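Local coordinates for cytochrome c55X (PDB 6TP9), which is a periplasmic monoheme c-type cytochrome that carries electrons and is associated with heme d1 biosynthesis, at residues A[46-50]-A[51-55]. The protein carries 1 engineered substitution. Sequence-based numbering, arbitrary orientation.
Sequences RGKPR and ESLVA. With HEC (heme c), chain M.
Pro49 occupies the N-cap position of helix 50-59, and its carbonyl receives the first backbone bonds of the helix. Leu53 N donates to Pro49 O at 3.2 Å, nearly straight at 165° and in the carbonyl plane. Ser52 N adds a weak, bent bond to the same oxygen. One residue further on, Val54 N donates to Arg50 O at 2.9 Å.

Van der Waals contacts surround these bonds. Ser52 OG sits over the proline ring, about equally far from Pro49 CB, CG and CD, at 3.7 Å from each. Its hydroxyl is turned back beside the backbone N (chi1 -58°), which brings it to the ring. Leu53 CD2 meets Lys48 CB at 3.9 Å. Val54 CG2 lies 4.2 Å from Arg50 CG and approaches the guanidinium obliquely. Leu53, Val54 and Arg50 all touch Val82 of helix 75-86, so this side of the helix faces its neighbour.

Two charged side chains lead away from the turn. Arg50 runs out extended from CG to NE, and its NE forms a salt bridge with Asp83. Lys48 bends at chi2 and again at chi4 (-89°). Its NZ donates to propionate oxygen O2A of heme c at 2.9 Å. On the same propionate, O1A is 3.5 Å from Leu53 CD2.

The loop and the first turn of the helix thus give the heme pocket one ammonium, from Lys48, and one leucine, Leu53. Lys48 probably helps to offset the negative charge of this propionate; Arg61 is also hydrogen-bonded to the heme.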
ATOM      1  N   ARG A  46      -1.831 -17.968  -1.799  1.00 45.68           N
ATOM      2  CA  ARG A  46      -2.652 -18.577  -2.841  1.00 47.01           C
ATOM      3  C   ARG A  46      -3.260 -19.897  -2.384  1.00 47.29           C
ATOM      4  O   ARG A  46      -4.435 -20.172  -2.655  1.00 51.27           O
ATOM      5  CB  ARG A  46      -1.821 -18.781  -4.108  1.00 50.83           C
ATOM      6  CG  ARG A  46      -2.668 -19.090  -5.331  1.00 59.25           C
ATOM      7  CD  ARG A  46      -1.870 -19.010  -6.627  1.00 68.89           C
ATOM      8  NE  ARG A  46      -0.770 -19.971  -6.657  1.00 77.75           N
ATOM      9  CZ  ARG A  46       0.523 -19.655  -6.735  1.00 82.45           C
ATOM     10  NH1 ARG A  46       1.430 -20.622  -6.751  1.00 82.20           N
ATOM     11  NH2 ARG A  46       0.918 -18.388  -6.810  1.00 83.44           N
ATOM     12  N   GLY A  47      -2.484 -20.725  -1.688  1.00 43.18           N
ATOM     13  CA  GLY A  47      -2.962 -22.033  -1.291  1.00 43.96           C
ATOM     14  C   GLY A  47      -3.626 -22.112   0.063  1.00 42.42           C
ATOM     15  O   GLY A  47      -4.193 -23.155   0.403  1.00 42.83           O
ATOM     16  N   LYS A  48      -3.586 -21.042   0.847  1.00 38.79           N
ATOM     17  CA  LYS A  48      -4.057 -21.158   2.224  1.00 33.13           C
ATOM     18  C   LYS A  48      -5.553 -20.865   2.308  1.00 30.15           C
ATOM     19  O   LYS A  48      -6.021 -19.890   1.702  1.00 27.56           O
ATOM     20  CB  LYS A  48      -3.279 -20.217   3.133  1.00 32.86           C
ATOM     21  CG  LYS A  48      -1.781 -20.517   3.177  1.00 32.13           C
ATOM     22  CD  LYS A  48      -0.949 -19.246   3.252  1.00 34.61           C
ATOM     23  CE  LYS A  48       0.543 -19.528   3.100  1.00 36.89           C
ATOM     24  NZ  LYS A  48       1.216 -19.809   4.400  1.00 41.48           N
ATOM     25  N   PRO A  49      -6.330 -21.672   3.030  1.00 31.21           N
ATOM     26  CA  PRO A  49      -7.776 -21.434   3.090  1.00 30.64           C
ATOM     27  C   PRO A  49      -8.112 -20.105   3.751  1.00 33.91           C
ATOM     28  O   PRO A  49      -7.416 -19.635   4.653  1.00 35.27           O
ATOM     29  CB  PRO A  49      -8.300 -22.615   3.918  1.00 31.52           C
ATOM     30  CG  PRO A  49      -7.243 -23.656   3.827  1.00 33.05           C
ATOM     31  CD  PRO A  49      -5.949 -22.914   3.727  1.00 32.37           C
ATOM     32  N   ARG A  50      -9.216 -19.509   3.294  1.00 34.64           N
ATOM     33  CA  ARG A  50      -9.626 -18.203   3.797  1.00 29.41           C
ATOM     34  C   ARG A  50      -9.894 -18.240   5.296  1.00 29.96           C
ATOM     35  O   ARG A  50      -9.469 -17.341   6.031  1.00 32.04           O
ATOM     36  CB  ARG A  50     -10.866 -17.731   3.041  1.00 27.16           C
ATOM     37  CG  ARG A  50     -11.364 -16.349   3.425  1.00 27.36           C
ATOM     38  CD  ARG A  50     -12.545 -15.963   2.553  1.00 27.47           C
ATOM     39  NE  ARG A  50     -13.023 -14.605   2.797  1.00 29.39           N
ATOM     40  CZ  ARG A  50     -13.881 -14.270   3.757  1.00 30.20           C
ATOM     41  NH1 ARG A  50     -14.356 -15.191   4.584  1.00 30.89           N
ATOM     42  NH2 ARG A  50     -14.260 -13.006   3.893  1.00 31.20           N
ATOM     43  N   GLU A  51     -10.607 -19.266   5.770  1.00 32.43           N
ATOM     44  CA  GLU A  51     -10.920 -19.339   7.194  1.00 33.61           C
ATOM     45  C   GLU A  51      -9.657 -19.442   8.038  1.00 29.80           C
ATOM     46  O   GLU A  51      -9.627 -18.953   9.173  1.00 29.55           O
ATOM     47  CB  GLU A  51     -11.838 -20.527   7.480  1.00 40.05           C
ATOM     48  CG  GLU A  51     -13.200 -20.444   6.817  1.00 49.56           C
ATOM     49  CD  GLU A  51     -14.147 -21.520   7.308  1.00 61.21           C
ATOM     50  OE1 GLU A  51     -13.741 -22.312   8.185  1.00 64.79           O
ATOM     51  OE2 GLU A  51     -15.295 -21.572   6.817  1.00 63.41           O
ATOM     52  N   SER A  52      -8.613 -20.083   7.508  1.00 24.20           N
ATOM     53  CA  SER A  52      -7.352 -20.168   8.236  1.00 27.08           C
ATOM     54  C   SER A  52      -6.756 -18.783   8.440  1.00 27.21           C
ATOM     55  O   SER A  52      -6.388 -18.407   9.560  1.00 30.48           O
ATOM     56  CB  SER A  52      -6.377 -21.067   7.479  1.00 35.62           C
ATOM     57  OG  SER A  52      -6.916 -22.363   7.292  1.00 44.35           O
ATOM     58  N   LEU A  53      -6.659 -18.006   7.361  1.00 27.04           N
ATOM     59  CA  LEU A  53      -6.113 -16.658   7.460  1.00 23.28           C
ATOM     60  C   LEU A  53      -6.977 -15.782   8.357  1.00 24.40           C
ATOM     61  O   LEU A  53      -6.456 -14.995   9.157  1.00 23.08           O
ATOM     62  CB  LEU A  53      -5.992 -16.048   6.063  1.00 18.93           C
ATOM     63  CG  LEU A  53      -5.253 -16.916   5.040  1.00 16.60           C
ATOM     64  CD1 LEU A  53      -5.367 -16.330   3.641  1.00 18.93           C
ATOM     65  CD2 LEU A  53      -3.795 -17.083   5.431  1.00 16.58           C
ATOM     66  N   VAL A  54      -8.302 -15.904   8.244  1.00 21.21           N
ATOM     67  CA  VAL A  54      -9.188 -15.137   9.113  1.00 19.29           C
ATOM     68  C   VAL A  54      -8.952 -15.510  10.570  1.00 20.26           C
ATOM     69  O   VAL A  54      -8.878 -14.640  11.446  1.00 20.90           O
ATOM     70  CB  VAL A  54     -10.657 -15.354   8.706  1.00 17.11           C
ATOM     71  CG1 VAL A  54     -11.593 -14.739   9.738  1.00 16.94           C
ATOM     72  CG2 VAL A  54     -10.915 -14.765   7.330  1.00 16.09           C
ATOM     73  N   ALA A  55      -8.837 -16.808  10.852  1.00 23.74           N
ATOM     74  CA  ALA A  55      -8.515 -17.243  12.206  1.00 23.41           C
ATOM     75  C   ALA A  55      -7.232 -16.584  12.693  1.00 24.59           C
ATOM     76  O   ALA A  55      -7.185 -16.025  13.795  1.00 30.46           O
ATOM     77  CB  ALA A  55      -8.392 -18.766  12.249  1.00 25.16           C
TER
HETATM   78 FE   HEC M 102       0.480 -10.457  10.799  1.00 25.03          FE
HETATM   79  CHA HEC M 102       1.213 -13.696   9.951  1.00 24.97           C
HETATM   80  CHB HEC M 102      -2.401 -10.642   8.883  1.00 26.60           C
HETATM   81  CHC HEC M 102      -0.434  -7.347  11.857  1.00 20.67           C
HETATM   82  CHD HEC M 102       3.543 -10.079  12.307  1.00 15.44           C
HETATM   83  NA  HEC M 102      -0.415 -11.883   9.610  1.00 22.93           N
HETATM   84  C1A HEC M 102       0.037 -13.180   9.455  1.00 28.62           C
HETATM   85  C2A HEC M 102      -0.943 -13.909   8.675  1.00 23.28           C
HETATM   86  C3A HEC M 102      -1.941 -13.074   8.378  1.00 20.28           C
HETATM   87  C4A HEC M 102      -1.630 -11.781   8.959  1.00 23.32           C
HETATM   88  CMA HEC M 102      -3.202 -13.422   7.561  1.00 22.17           C
HETATM   89  CAA HEC M 102      -0.846 -15.395   8.261  1.00 23.33           C
HETATM   90  CBA HEC M 102      -0.117 -15.504   6.925  1.00 26.04           C
HETATM   91  CGA HEC M 102      -0.006 -16.948   6.514  1.00 29.64           C
HETATM   92  O1A HEC M 102      -0.740 -17.794   7.089  1.00 32.24           O
HETATM   93  O2A HEC M 102       0.812 -17.249   5.606  1.00 28.93           O
HETATM   94  NB  HEC M 102      -1.116  -9.233  10.431  1.00 18.68           N
HETATM   95  C1B HEC M 102      -2.202  -9.492   9.615  1.00 23.96           C
HETATM   96  C2B HEC M 102      -3.093  -8.348   9.684  1.00 26.41           C
HETATM   97  C3B HEC M 102      -2.545  -7.448  10.501  1.00 22.68           C
HETATM   98  C4B HEC M 102      -1.293  -7.982  10.989  1.00 19.09           C
HETATM   99  CMB HEC M 102      -4.432  -8.185   8.932  1.00 29.34           C
HETATM  100  CAB HEC M 102      -3.129  -6.070  10.870  1.00 27.45           C
HETATM  101  CBB HEC M 102      -4.535  -6.242  11.474  1.00 35.74           C
HETATM  102  NC  HEC M 102       1.409  -8.970  11.833  1.00 15.52           N
HETATM  103  C1C HEC M 102       0.803  -7.802  12.251  1.00 18.90           C
HETATM  104  C2C HEC M 102       1.706  -7.116  13.152  1.00 17.72           C
HETATM  105  C3C HEC M 102       2.782  -7.891  13.325  1.00 20.25           C
HETATM  106  C4C HEC M 102       2.633  -9.057  12.468  1.00 18.69           C
HETATM  107  CMC HEC M 102       1.389  -5.796  13.890  1.00 17.66           C
HETATM  108  CAC HEC M 102       4.010  -7.563  14.207  1.00 26.78           C
HETATM  109  CBC HEC M 102       3.575  -7.200  15.641  1.00 32.95           C
HETATM  110  ND  HEC M 102       2.131 -11.684  11.068  1.00 15.71           N
HETATM  111  C1D HEC M 102       3.283 -11.319  11.765  1.00 14.77           C
HETATM  112  C2D HEC M 102       4.163 -12.466  11.837  1.00 14.54           C
HETATM  113  C3D HEC M 102       3.425 -13.590  11.101  1.00 16.40           C
HETATM  114  C4D HEC M 102       2.179 -13.014  10.658  1.00 17.48           C
HETATM  115  CMD HEC M 102       5.549 -12.552  12.509  1.00 21.09           C
HETATM  116  CAD HEC M 102       3.903 -15.037  10.866  1.00 25.26           C
HETATM  117  CBD HEC M 102       3.588 -15.912  12.073  1.00 30.67           C
HETATM  118  CGD HEC M 102       4.107 -17.292  11.775  1.00 32.31           C
HETATM  119  O1D HEC M 102       5.238 -17.610  12.223  1.00 33.80           O
HETATM  120  O2D HEC M 102       3.400 -18.064  11.076  1.00 34.35           O